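Side-chain contacts in aldehyde dehydrogenase (Bartonella henselae, PDB 3I44), which probably catalyses the NAD(P)+-dependent oxidation of aldehydes to carboxylic acids, as other members of the aldehyde dehydrogenase family do: residues E92-I97 with M205-I210; S130-F135 with K181-L186; E99-D104 with L211-L216; E86-V91 with A138-S143. The protein carries 1 engineered substitution. All coordinates share one frame; numbering follows the deposited sequence. Where two conformers were deposited one is given.

Interaction 1: residues E92-I97 with M205-I210; sequences EKILEI and MLFAEI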
loop_
_atom_site.group_PDB
_atom_site.type_symbol
_atom_site.label_atom_id
_atom_site.label_comp_id
_atom_site.label_asym_id
_atom_site.label_seq_id
_atom_site.Cartn_x
_atom_site.Cartn_y
_atom_site.Cartn_z
ATOM N N GLU A 92 -4.792 27.629 5.923
ATOM C CA GLU A 92 -5.851 28.649 5.970
ATOM C C GLU A 92 -5.519 29.836 5.081
ATOM O O GLU A 92 -6.387 30.369 4.398
ATOM C CB GLU A 92 -6.195 29.007 7.430
ATOM C CG GLU A 92 -6.848 27.749 8.162
ATOM C CD GLU A 92 -7.507 28.097 9.514
ATOM O OE1 GLU A 92 -7.257 29.232 10.035
ATOM O OE2 GLU A 92 -8.290 27.256 10.041
ATOM N N LYS A 93 -4.254 30.231 5.068
ATOM C CA LYS A 93 -3.794 31.309 4.204
ATOM C C LYS A 93 -3.916 30.928 2.714
ATOM O O LYS A 93 -4.385 31.713 1.888
ATOM C CB LYS A 93 -2.350 31.678 4.557
ATOM C CG LYS A 93 -1.815 32.953 3.850
ATOM C CD LYS A 93 -2.867 34.080 3.942
ATOM C CE LYS A 93 -2.306 35.436 4.245
ATOM N NZ LYS A 93 -3.353 36.251 4.961
ATOM N N ILE A 94 -3.568 29.685 2.396
ATOM C CA ILE A 94 -3.706 29.183 1.050
ATOM C C ILE A 94 -5.179 29.262 0.616
ATOM O O ILE A 94 -5.464 29.698 -0.472
ATOM C CB ILE A 94 -3.171 27.744 0.949
ATOM C CG1 ILE A 94 -1.626 27.745 1.006
ATOM C CG2 ILE A 94 -3.725 27.038 -0.348
ATOM C CD1 ILE A 94 -1.009 26.290 1.192
ATOM N N LEU A 95 -6.103 28.809 1.461
ATOM C CA LEU A 95 -7.516 28.888 1.164
ATOM C C LEU A 95 -7.966 30.331 0.893
ATOM O O LEU A 95 -8.692 30.585 -0.058
ATOM C CB LEU A 95 -8.339 28.323 2.315
ATOM C CG LEU A 95 -9.866 28.345 2.113
ATOM C CD1 LEU A 95 -10.266 27.617 0.795
ATOM C CD2 LEU A 95 -10.596 27.740 3.313
ATOM N N GLU A 96 -7.557 31.252 1.768
ATOM C CA GLU A 96 -7.891 32.669 1.609
ATOM C C GLU A 96 -7.419 33.195 0.247
ATOM O O GLU A 96 -8.185 33.847 -0.441
ATOM C CB GLU A 96 -7.288 33.505 2.733
ATOM C CG GLU A 96 -7.332 34.973 2.423
ATOM C CD GLU A 96 -6.834 35.832 3.548
ATOM O OE1 GLU A 96 -6.015 35.384 4.363
ATOM O OE2 GLU A 96 -7.249 36.991 3.577
ATOM N N ILE A 97 -6.178 32.911 -0.147
ATOM C CA ILE A 97 -5.694 33.384 -1.438
ATOM C C ILE A 97 -6.377 32.616 -2.589
ATOM O O ILE A 97 -6.692 33.189 -3.615
ATOM C CB ILE A 97 -4.141 33.338 -1.531
ATOM C CG1 ILE A 97 -3.521 34.303 -0.495
ATOM C CG2 ILE A 97 -3.697 33.656 -2.932
ATOM C CD1 ILE A 97 -2.174 33.834 0.067
ATOM N N MET A 205 0.049 25.793 -12.131
ATOM C CA MET A 205 1.020 26.901 -12.049
ATOM C C MET A 205 0.425 28.076 -11.280
ATOM O O MET A 205 1.104 28.713 -10.494
ATOM C CB MET A 205 1.474 27.312 -13.458
ATOM C CG MET A 205 2.241 26.167 -14.099
ATOM S SD MET A 205 2.817 26.495 -15.755
ATOM C CE MET A 205 4.171 27.645 -15.428
ATOM N N LEU A 206 -0.849 28.367 -11.500
ATOM C CA LEU A 206 -1.539 29.399 -10.688
ATOM C C LEU A 206 -1.620 28.957 -9.202
ATOM O O LEU A 206 -1.426 29.767 -8.299
ATOM C CB LEU A 206 -2.932 29.710 -11.263
ATOM C CG LEU A 206 -3.866 30.666 -10.492
ATOM C CD1 LEU A 206 -3.172 32.037 -10.173
ATOM C CD2 LEU A 206 -5.228 30.854 -11.288
ATOM N N PHE A 207 -1.872 27.678 -8.956
ATOM C CA PHE A 207 -1.869 27.150 -7.593
ATOM C C PHE A 207 -0.499 27.372 -6.962
ATOM O O PHE A 207 -0.397 27.769 -5.788
ATOM C CB PHE A 207 -2.251 25.673 -7.567
ATOM C CG PHE A 207 -2.414 25.116 -6.191
ATOM C CD1 PHE A 207 -3.580 25.343 -5.472
ATOM C CD2 PHE A 207 -1.413 24.375 -5.606
ATOM C CE1 PHE A 207 -3.751 24.833 -4.182
ATOM C CE2 PHE A 207 -1.573 23.847 -4.321
ATOM C CZ PHE A 207 -2.747 24.075 -3.619
ATOM N N ALA A 208 0.549 27.174 -7.763
ATOM C CA ALA A 208 1.908 27.495 -7.328
ATOM C C ALA A 208 2.018 28.946 -6.896
ATOM O O ALA A 208 2.612 29.224 -5.866
ATOM C CB ALA A 208 2.942 27.179 -8.419
ATOM N N GLU A 209 1.488 29.865 -7.702
ATOM C CA GLU A 209 1.485 31.284 -7.327
ATOM C C GLU A 209 0.704 31.547 -6.047
ATOM O O GLU A 209 1.049 32.440 -5.293
ATOM C CB GLU A 209 0.878 32.155 -8.424
ATOM C CG GLU A 209 1.674 32.220 -9.708
ATOM C CD GLU A 209 0.972 33.103 -10.755
ATOM O OE1 GLU A 209 0.437 34.156 -10.402
ATOM O OE2 GLU A 209 0.896 32.728 -11.918
ATOM N N ILE A 210 -0.407 30.834 -5.855
ATOM C CA ILE A 210 -1.163 30.935 -4.604
ATOM C C ILE A 210 -0.268 30.594 -3.409
ATOM O O ILE A 210 -0.213 31.365 -2.442
ATOM C CB ILE A 210 -2.440 30.123 -4.668
ATOM C CG1 ILE A 210 -3.390 30.807 -5.661
ATOM C CG2 ILE A 210 -3.163 30.028 -3.281
ATOM C CD1 ILE A 210 -4.544 29.925 -6.189
#
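Ile-210 meets Ile-94 and Ile-97 where helix 84-100 packs on helix 202-213. The latter helix is the crossover of a beta-alpha-beta unit: it links the parallel strands 191-195 and 221-223 of the Rossmann-type domain. The axes of the two segments approach to 10.3 Å, with 123° between their directions. The interface is buried and apolar, and no hydrogen bond crosses it. Ile-210 is the central residue. Its CG1 stays beside the backbone N (chi1 -69°), which leaves CG2 anti to that N and directed at the other helix. Ile-97 uses the same branch. Its CG2 lies 3.7 Å from CG2 of Ile-210, and the two side chains lie alongside, pointing opposite ways. Ile-94 adds a looser apolar contact, its CG2 4.2 Å from CG2 of Ile-210. That same methyl of Ile-94 meets the Phe-207 ring obliquely, one turn back along helix 202-213. Beyond the contact, Phe-207 rests on Val-178 and Val-182 of helix 174-188, and Met-105 of helix 102-113 touches Ile-210. Backbone takes part as well: CG2 of Ile-210 sits 3.6 Å from the carbonyl O of Ile-94.

Interaction 2: residues S130-F135 with K181-L186; sequences SHIRNF and KVIPAL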
loop_
_atom_site.group_PDB
_atom_site.type_symbol
_atom_site.label_atom_id
_atom_site.label_comp_id
_atom_site.label_asym_id
_atom_site.label_seq_id
_atom_site.Cartn_x
_atom_site.Cartn_y
_atom_site.Cartn_z
ATOM N N SER A 130 -13.563 23.185 -1.286
ATOM C CA SER A 130 -14.257 22.216 -0.431
ATOM C C SER A 130 -13.298 21.160 0.146
ATOM O O SER A 130 -13.380 20.787 1.323
ATOM C CB SER A 130 -15.383 21.539 -1.199
ATOM O OG SER A 130 -15.953 20.510 -0.426
ATOM N N HIS A 131 -12.376 20.672 -0.671
ATOM C CA HIS A 131 -11.358 19.739 -0.170
ATOM C C HIS A 131 -10.456 20.407 0.876
ATOM O O HIS A 131 -10.215 19.840 1.916
ATOM C CB HIS A 131 -10.501 19.188 -1.301
ATOM C CG HIS A 131 -11.246 18.287 -2.233
ATOM N ND1 HIS A 131 -12.319 17.531 -1.828
ATOM C CD2 HIS A 131 -11.038 17.980 -3.531
ATOM C CE1 HIS A 131 -12.763 16.821 -2.851
ATOM N NE2 HIS A 131 -11.996 17.071 -3.890
ATOM N N ILE A 132 -9.987 21.611 0.607
ATOM C CA ILE A 132 -9.176 22.320 1.558
ATOM C C ILE A 132 -9.896 22.407 2.907
ATOM O O ILE A 132 -9.314 22.059 3.932
ATOM C CB ILE A 132 -8.787 23.730 1.079
ATOM C CG1 ILE A 132 -7.833 23.632 -0.124
ATOM C CG2 ILE A 132 -8.107 24.433 2.229
ATOM C CD1 ILE A 132 -7.588 24.898 -0.892
ATOM N N ARG A 133 -11.146 22.850 2.905
ATOM C CA ARG A 133 -11.921 22.973 4.153
ATOM C C ARG A 133 -12.102 21.635 4.866
ATOM O O ARG A 133 -12.104 21.592 6.100
ATOM C CB ARG A 133 -13.309 23.599 3.896
ATOM C CG ARG A 133 -13.252 25.033 3.360
ATOM C CD ARG A 133 -14.639 25.723 3.328
ATOM N NE ARG A 133 -15.665 24.813 2.849
ATOM C CZ ARG A 133 -16.047 24.735 1.590
ATOM N NH1 ARG A 133 -15.506 25.543 0.684
ATOM N NH2 ARG A 133 -16.948 23.827 1.245
ATOM N N ASN A 134 -12.310 20.572 4.097
ATOM C CA ASN A 134 -12.492 19.267 4.694
ATOM C C ASN A 134 -11.188 18.711 5.329
ATOM O O ASN A 134 -11.240 18.014 6.358
ATOM C CB ASN A 134 -13.134 18.306 3.715
ATOM C CG ASN A 134 -14.633 18.579 3.523
ATOM O OD1 ASN A 134 -15.354 18.869 4.464
ATOM N ND2 ASN A 134 -15.095 18.439 2.306
ATOM N N PHE A 135 -10.037 19.055 4.749
ATOM C CA PHE A 135 -8.743 18.741 5.370
ATOM C C PHE A 135 -8.557 19.539 6.679
ATOM O O PHE A 135 -8.123 19.005 7.673
ATOM C CB PHE A 135 -7.572 19.045 4.416
ATOM C CG PHE A 135 -7.428 18.022 3.304
ATOM C CD1 PHE A 135 -7.250 16.681 3.602
ATOM C CD2 PHE A 135 -7.504 18.394 1.996
ATOM C CE1 PHE A 135 -7.105 15.756 2.597
ATOM C CE2 PHE A 135 -7.385 17.460 0.990
ATOM C CZ PHE A 135 -7.187 16.150 1.284
ATOM N N LYS A 181 -3.903 16.257 -3.037
ATOM C CA LYS A 181 -2.572 15.770 -2.776
ATOM C C LYS A 181 -1.719 16.753 -1.999
ATOM O O LYS A 181 -1.074 16.357 -1.066
ATOM C CB LYS A 181 -1.877 15.400 -4.086
ATOM C CG LYS A 181 -2.588 14.253 -4.813
ATOM C CD LYS A 181 -1.768 13.817 -6.032
ATOM C CE LYS A 181 -2.587 12.933 -6.936
ATOM N NZ LYS A 181 -2.901 11.586 -6.315
ATOM N N VAL A 182 -1.714 18.025 -2.383
ATOM C CA VAL A 182 -0.756 18.970 -1.810
ATOM C C VAL A 182 -1.123 19.341 -0.362
ATOM O O VAL A 182 -0.252 19.488 0.477
ATOM C CB VAL A 182 -0.669 20.258 -2.643
ATOM C CG1 VAL A 182 0.126 21.312 -1.906
ATOM C CG2 VAL A 182 -0.061 19.958 -4.034
ATOM N N ILE A 183 -2.411 19.538 -0.092
ATOM C CA ILE A 183 -2.862 19.942 1.239
ATOM C C ILE A 183 -2.563 18.893 2.308
ATOM O O ILE A 183 -2.020 19.246 3.324
ATOM C CB ILE A 183 -4.358 20.374 1.248
ATOM C CG1 ILE A 183 -4.570 21.539 0.277
ATOM C CG2 ILE A 183 -4.828 20.710 2.667
ATOM C CD1 ILE A 183 -3.762 22.857 0.574
ATOM N N PRO A 184 -2.914 17.602 2.106
ATOM C CA PRO A 184 -2.591 16.668 3.207
ATOM C C PRO A 184 -1.068 16.451 3.370
ATOM O O PRO A 184 -0.596 16.201 4.489
ATOM C CB PRO A 184 -3.338 15.377 2.825
ATOM C CG PRO A 184 -3.586 15.486 1.362
ATOM C CD PRO A 184 -3.761 16.965 1.086
ATOM N N ALA A 185 -0.302 16.628 2.281
ATOM C CA ALA A 185 1.156 16.486 2.342
ATOM C C ALA A 185 1.757 17.626 3.178
ATOM O O ALA A 185 2.618 17.397 4.020
ATOM C CB ALA A 185 1.777 16.432 0.904
ATOM N N LEU A 186 1.283 18.845 2.958
ATOM C CA LEU A 186 1.602 19.976 3.836
ATOM C C LEU A 186 1.289 19.671 5.310
ATOM O O LEU A 186 2.166 19.749 6.186
ATOM C CB LEU A 186 0.875 21.230 3.353
ATOM C CG LEU A 186 1.422 21.790 2.020
ATOM C CD1 LEU A 186 0.559 22.976 1.530
ATOM C CD2 LEU A 186 2.954 22.120 2.106
#
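Phe-135 and Pro-184 meet where helix 117-141 packs on helix 174-188, the crossover helix between parallel strands 156-168 and 191-195. The segments run nearly side by side in the same direction, 21° apart, with their axes 9.9 Å from each other. Pro-184 lies over one face of the Phe-135 ring. Its CD is 3.8 Å from the ring centroid of Phe-135 and 21° off the ring normal, a CH-pi contact. The proline offers no N-H to the preceding turn, and the helix is kinked there. Ile-183 touches the same ring. Its CG2 approaches obliquely and lies 3.6 Å from CD2 of Phe-135. With Phe-135 CG held beside its backbone N (chi1 -75°), the ring reaches both Ile-183 and Pro-184. Ile-183 also uses its other branch: CG1 is 3.9 Å from CG1 of Ile-132, the two side chains set roughly perpendicular. The four residues are buried. Val-91 and Leu-95 of helix 84-100 touch Ile-132, while Phe-488 touches Pro-184. Helix 174-188 lies against the sheet, on Met-192 of strand 191-195, and helix 117-141 packs on it. A crossover helix set on parallel strands is typical of a Rossmann-type fold.

Interaction 3: residues E99-D104 with L211-L216; sequences EKRSSD and LDEAAL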
loop_
_atom_site.group_PDB
_atom_site.type_symbol
_atom_site.label_atom_id
_atom_site.label_comp_id
_atom_site.label_asym_id
_atom_site.label_seq_id
_atom_site.Cartn_x
_atom_site.Cartn_y
_atom_site.Cartn_z
ATOM N N GLU A 99 -9.456 31.514 -2.673
ATOM C CA GLU A 99 -10.761 32.137 -2.883
ATOM C C GLU A 99 -10.605 33.483 -3.598
ATOM O O GLU A 99 -11.385 33.799 -4.519
ATOM C CB GLU A 99 -11.589 32.298 -1.588
ATOM C CG GLU A 99 -12.194 31.040 -1.008
ATOM C CD GLU A 99 -13.243 30.350 -1.898
ATOM O OE1 GLU A 99 -13.646 30.894 -2.957
ATOM O OE2 GLU A 99 -13.689 29.237 -1.520
ATOM N N LYS A 100 -9.601 34.260 -3.206
ATOM C CA LYS A 100 -9.352 35.546 -3.869
ATOM C C LYS A 100 -9.085 35.341 -5.362
ATOM O O LYS A 100 -9.514 36.136 -6.182
ATOM C CB LYS A 100 -8.200 36.320 -3.221
ATOM C CG LYS A 100 -7.886 37.676 -3.925
ATOM C CD LYS A 100 -6.897 38.532 -3.133
ATOM C CE LYS A 100 -5.516 37.888 -3.125
ATOM N NZ LYS A 100 -4.441 38.771 -2.566
ATOM N N ARG A 101 -8.449 34.236 -5.730
ATOM C CA ARG A 101 -8.095 34.028 -7.134
ATOM C C ARG A 101 -9.020 33.069 -7.871
ATOM O O ARG A 101 -8.699 32.612 -8.980
ATOM C CB ARG A 101 -6.637 33.589 -7.198
ATOM C CG ARG A 101 -5.714 34.666 -6.670
ATOM C CD ARG A 101 -5.065 35.430 -7.794
ATOM N NE ARG A 101 -3.646 35.168 -7.831
ATOM C CZ ARG A 101 -2.867 35.238 -8.909
ATOM N NH1 ARG A 101 -1.587 34.955 -8.768
ATOM N NH2 ARG A 101 -3.338 35.553 -10.114
ATOM N N SER A 102 -10.193 32.811 -7.293
ATOM C CA SER A 102 -11.055 31.772 -7.802
ATOM C C SER A 102 -11.530 32.013 -9.235
ATOM O O SER A 102 -11.634 31.061 -10.012
ATOM C CB SER A 102 -12.260 31.501 -6.867
ATOM O OG SER A 102 -12.901 32.694 -6.452
ATOM N N SER A 103 -11.819 33.252 -9.608
ATOM C CA SER A 103 -12.304 33.424 -10.971
ATOM C C SER A 103 -11.145 33.413 -11.998
ATOM O O SER A 103 -11.356 32.995 -13.114
ATOM C CB SER A 103 -13.241 34.624 -11.099
ATOM O OG SER A 103 -12.572 35.770 -10.664
ATOM N N ASP A 104 -9.929 33.791 -11.606
ATOM C CA ASP A 104 -8.728 33.535 -12.425
ATOM C C ASP A 104 -8.550 32.040 -12.633
ATOM O O ASP A 104 -8.222 31.571 -13.726
ATOM C CB ASP A 104 -7.447 34.077 -11.735
ATOM C CG ASP A 104 -7.316 35.591 -11.821
ATOM O OD1 ASP A 104 -7.969 36.196 -12.692
ATOM O OD2 ASP A 104 -6.556 36.173 -11.009
ATOM N N LEU A 211 0.495 29.499 -3.515
ATOM C CA LEU A 211 1.320 29.000 -2.419
ATOM C C LEU A 211 2.489 29.955 -2.159
ATOM O O LEU A 211 2.889 30.202 -1.036
ATOM C CB LEU A 211 1.849 27.577 -2.699
ATOM C CG LEU A 211 0.997 26.475 -2.063
ATOM C CD1 LEU A 211 -0.460 26.548 -2.539
ATOM C CD2 LEU A 211 1.612 25.105 -2.362
ATOM N N ASP A 212 2.992 30.533 -3.224
ATOM C CA ASP A 212 4.074 31.487 -3.116
ATOM C C ASP A 212 3.602 32.753 -2.393
ATOM O O ASP A 212 4.289 33.255 -1.532
ATOM C CB ASP A 212 4.546 31.816 -4.515
ATOM C CG ASP A 212 5.703 32.779 -4.524
ATOM O OD1 ASP A 212 6.724 32.504 -3.897
ATOM O OD2 ASP A 212 5.575 33.789 -5.201
ATOM N N GLU A 213 2.412 33.244 -2.751
ATOM C CA GLU A 213 1.809 34.413 -2.094
ATOM C C GLU A 213 1.479 34.122 -0.620
ATOM O O GLU A 213 1.502 35.023 0.223
ATOM C CB GLU A 213 0.560 34.868 -2.844
ATOM C CG GLU A 213 -0.037 36.194 -2.308
ATOM C CD GLU A 213 -1.250 36.723 -3.092
ATOM O OE1 GLU A 213 -1.936 37.628 -2.556
ATOM O OE2 GLU A 213 -1.531 36.244 -4.218
ATOM N N ALA A 214 1.177 32.862 -0.318
ATOM C CA ALA A 214 0.972 32.399 1.064
ATOM C C ALA A 214 2.270 32.341 1.872
ATOM O O ALA A 214 2.238 32.038 3.060
ATOM C CB ALA A 214 0.281 31.018 1.071
ATOM N N ALA A 215 3.408 32.609 1.223
ATOM C CA ALA A 215 4.717 32.614 1.868
ATOM C C ALA A 215 5.107 31.260 2.466
ATOM O O ALA A 215 5.827 31.177 3.435
ATOM C CB ALA A 215 4.828 33.752 2.931
ATOM N N LEU A 216 4.661 30.188 1.833
ATOM C CA LEU A 216 5.104 28.856 2.195
ATOM C C LEU A 216 6.637 28.825 2.052
ATOM O O LEU A 216 7.163 29.313 1.050
ATOM C CB LEU A 216 4.428 27.840 1.259
ATOM C CG LEU A 216 4.239 26.412 1.709
ATOM C CD1 LEU A 216 3.326 26.297 2.954
ATOM C CD2 LEU A 216 3.736 25.627 0.529
HETATM O O HOH W 1 -1.245 34.314 -5.917
#
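Lys-100 and Glu-213 form the one direct bond of this contact, a salt bridge at the protein surface. NZ of Lys-100 donates to OE1 of Glu-213 at 2.8 Å. It uses the syn lone pair of OE1, on the side of the other carboxylate oxygen. Glu-213 is extended beyond CG, with CG anti to the backbone N (chi1 -173°). The lysine bends at chi3 (68°) and comes in across the line of the glutamate chain.

A water-mediated link runs alongside. Water 1 accepts from NH1 of Arg-101 at 2.9 Å and donates to OE2 of Glu-213 at 2.6 Å. Each carboxylate oxygen of Glu-213 thus has a partner on the opposing segment, one direct and one through water. The strongest partner of Arg-101 is Glu-209, which forms a salt bridge with NH1. NH2 of Arg-101 makes a weak hydrogen bond, part of a salt bridge, to OD2 of Asp-104 at 3.4 Å, in the guanidinium plane. These bonds together restrict how the guanidinium can turn.

Local bonds shape both chain turns. Carbonyl O of Glu-99 accepts from OG of Ser-102 at 2.7 Å and also from the backbone N of Ser-102. Ala-215 has positive phi and forms a Schellman motif that ends its helix.

Arg-101 is both the first residue past helix 84-100 and the N-cap of helix 102-113. The contact therefore ties the junction of these two helices to the C-terminal end of helix 202-213. Leu-211 and Leu-216 then pack on Phe-221 of strand 221-223.

Interaction 4: residues E86-V91 with A138-S143; sequences ERLGFV and AYKEFS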
loop_
_atom_site.group_PDB
_atom_site.type_symbol
_atom_site.label_atom_id
_atom_site.label_comp_id
_atom_site.label_asym_id
_atom_site.label_seq_id
_atom_site.Cartn_x
_atom_site.Cartn_y
_atom_site.Cartn_z
ATOM N N GLU A 86 1.170 25.868 13.096
ATOM C CA GLU A 86 1.728 26.714 12.034
ATOM C C GLU A 86 1.373 26.192 10.624
ATOM O O GLU A 86 1.079 26.961 9.739
ATOM C CB GLU A 86 3.238 26.716 12.097
ATOM C CG GLU A 86 3.932 27.404 13.287
ATOM C CD GLU A 86 5.422 26.982 13.323
ATOM O OE1 GLU A 86 5.833 26.271 14.271
ATOM O OE2 GLU A 86 6.138 27.278 12.324
ATOM N N ARG A 87 1.446 24.879 10.425
ATOM C CA ARG A 87 1.005 24.251 9.172
ATOM C C ARG A 87 -0.461 24.506 8.844
ATOM O O ARG A 87 -0.789 24.809 7.701
ATOM C CB ARG A 87 1.230 22.739 9.197
ATOM C CG ARG A 87 2.674 22.300 9.269
ATOM C CD ARG A 87 2.699 20.780 9.427
ATOM N NE ARG A 87 3.926 20.313 10.022
ATOM C CZ ARG A 87 4.138 19.085 10.458
ATOM N NH1 ARG A 87 3.185 18.168 10.404
ATOM N NH2 ARG A 87 5.339 18.779 10.961
ATOM N N LEU A 88 -1.353 24.373 9.828
ATOM C CA LEU A 88 -2.737 24.730 9.602
ATOM C C LEU A 88 -2.872 26.209 9.200
ATOM O O LEU A 88 -3.671 26.547 8.334
ATOM C CB LEU A 88 -3.573 24.440 10.820
ATOM C CG LEU A 88 -5.073 24.706 10.705
ATOM C CD1 LEU A 88 -5.669 23.801 9.655
ATOM C CD2 LEU A 88 -5.740 24.483 12.100
ATOM N N GLY A 89 -2.093 27.082 9.824
ATOM C CA GLY A 89 -2.136 28.509 9.490
ATOM C C GLY A 89 -1.741 28.754 8.038
ATOM O O GLY A 89 -2.334 29.609 7.368
ATOM N N PHE A 90 -0.746 28.017 7.535
ATOM C CA PHE A 90 -0.433 28.128 6.110
ATOM C C PHE A 90 -1.574 27.665 5.208
ATOM O O PHE A 90 -1.848 28.277 4.185
ATOM C CB PHE A 90 0.838 27.369 5.738
ATOM C CG PHE A 90 2.104 28.105 6.098
ATOM C CD1 PHE A 90 2.478 29.260 5.392
ATOM C CD2 PHE A 90 2.925 27.639 7.116
ATOM C CE1 PHE A 90 3.639 29.944 5.717
ATOM C CE2 PHE A 90 4.107 28.319 7.444
ATOM C CZ PHE A 90 4.469 29.459 6.739
ATOM N N VAL A 91 -2.208 26.567 5.570
ATOM C CA VAL A 91 -3.337 26.043 4.778
ATOM C C VAL A 91 -4.551 26.988 4.791
ATOM O O VAL A 91 -5.215 27.191 3.779
ATOM C CB VAL A 91 -3.698 24.627 5.240
ATOM C CG1 VAL A 91 -5.049 24.127 4.584
ATOM C CG2 VAL A 91 -2.514 23.713 4.895
ATOM N N ALA A 138 -10.710 17.904 9.292
ATOM C CA ALA A 138 -10.071 16.638 9.675
ATOM C C ALA A 138 -8.831 16.889 10.542
ATOM O O ALA A 138 -8.665 16.246 11.557
ATOM C CB ALA A 138 -9.702 15.768 8.431
ATOM N N TYR A 139 -7.999 17.857 10.168
ATOM C CA TYR A 139 -6.747 18.103 10.894
ATOM C C TYR A 139 -7.006 18.480 12.343
ATOM O O TYR A 139 -6.255 18.094 13.226
ATOM C CB TYR A 139 -5.966 19.230 10.281
ATOM C CG TYR A 139 -4.481 19.235 10.549
ATOM C CD1 TYR A 139 -3.675 18.124 10.236
ATOM C CD2 TYR A 139 -3.848 20.379 11.013
ATOM C CE1 TYR A 139 -2.292 18.164 10.423
ATOM C CE2 TYR A 139 -2.464 20.421 11.186
ATOM C CZ TYR A 139 -1.694 19.322 10.876
ATOM O OH TYR A 139 -0.320 19.366 11.054
ATOM N N LYS A 140 -8.063 19.251 12.553
ATOM C CA LYS A 140 -8.465 19.660 13.894
ATOM C C LYS A 140 -8.871 18.456 14.751
ATOM O O LYS A 140 -8.590 18.450 15.929
ATOM C CB LYS A 140 -9.536 20.771 13.824
ATOM C CG LYS A 140 -8.885 22.154 13.641
ATOM C CD LYS A 140 -9.667 23.139 12.721
ATOM C CE LYS A 140 -10.740 23.957 13.439
ATOM N NZ LYS A 140 -11.526 24.802 12.469
ATOM N N GLU A 141 -9.449 17.416 14.162
ATOM C CA GLU A 141 -9.715 16.171 14.893
ATOM C C GLU A 141 -8.533 15.199 15.039
ATOM O O GLU A 141 -8.649 14.196 15.730
ATOM C CB GLU A 141 -10.889 15.410 14.245
ATOM C CG GLU A 141 -12.219 16.211 14.233
ATOM C CD GLU A 141 -12.634 16.711 15.631
ATOM O OE1 GLU A 141 -13.218 15.913 16.416
ATOM O OE2 GLU A 141 -12.372 17.900 15.947
ATOM N N PHE A 142 -7.417 15.463 14.372
ATOM C CA PHE A 142 -6.327 14.487 14.298
ATOM C C PHE A 142 -5.296 14.825 15.328
ATOM O O PHE A 142 -5.043 15.982 15.592
ATOM C CB PHE A 142 -5.696 14.547 12.906
ATOM C CG PHE A 142 -4.462 13.732 12.747
ATOM C CD1 PHE A 142 -4.533 12.363 12.628
ATOM C CD2 PHE A 142 -3.223 14.352 12.614
ATOM C CE1 PHE A 142 -3.373 11.610 12.455
ATOM C CE2 PHE A 142 -2.078 13.612 12.445
ATOM C CZ PHE A 142 -2.159 12.231 12.359
ATOM N N SER A 143 -4.658 13.812 15.884
ATOM C CA SER A 143 -3.502 14.032 16.754
ATOM C C SER A 143 -2.318 13.188 16.270
ATOM O O SER A 143 -2.515 12.054 15.867
ATOM C CB SER A 143 -3.857 13.693 18.197
ATOM O OG SER A 143 -2.675 13.733 18.960
#
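Tyr-139 reaches from helix 117-141 to Arg-87 and Leu-88 on helix 84-100, and it carries the tight, buried part of this contact. Its CG is anti to the backbone N (chi1 -157°), which extends the ring across the gap between the helices. The phenol oxygen OH lies 3.7 Å from CD of Arg-87. The arginine is extended from CG to NE and runs crosswise to the tyrosine, with the guanidinium and ring planes 37° apart. No hydrogen bond joins the two side chains. Instead both turn to the same acceptor, the carbonyl O of Leu-187 at the end of helix 174-188: NH1 of Arg-87 bonds to it, and the tyrosine OH does so weakly. NE of Arg-87 also bonds to OG1 of Thr-82, so two bonds hold the guanidinium.

The packing is looser on Leu-88. Its CB is 4.1 Å from CD2 of Tyr-139, an oblique approach to the ring, and CD1 of Leu-88 stands equally far from that same CD2. Leucine and tyrosine pass side by side, each heading toward the other's helix.

The solvent side belongs to Lys-140. Its exposed chain bends at chi2 and chi3, and only the aliphatic part takes part: CD lies 4.2 Å from CD2 of Leu-88.

Around the contact, Ile-136 of helix 117-141 touches Leu-88, and Ile-485 of helix 481-486 packs on Tyr-139. The contact thus joins the N-terminal half of helix 84-100 to the C-terminal end of helix 117-141, beside the end of helix 174-188.

Helix 84-100 runs through interactions 1, 3 and 4. Interactions 1 and 3 are one continuous interface with helix 202-213, their centres about 3 Å apart: a buried apolar part and a charged surface part, joined by the salt bridge from NH1 of Arg-101 to OE1 of Glu-209 at 2.7 Å. Interaction 2 lies deeper, its centre about 12 Å from that of interaction 1 and 10 Å from that of interaction 4. Val-91 connects it to interaction 4 through Ile-132 and Ile-183. The centres of interactions 3 and 4 are about 19 Å apart. Helix 102-113, which starts within interaction 3, also carries Glu-112 of the sodium site.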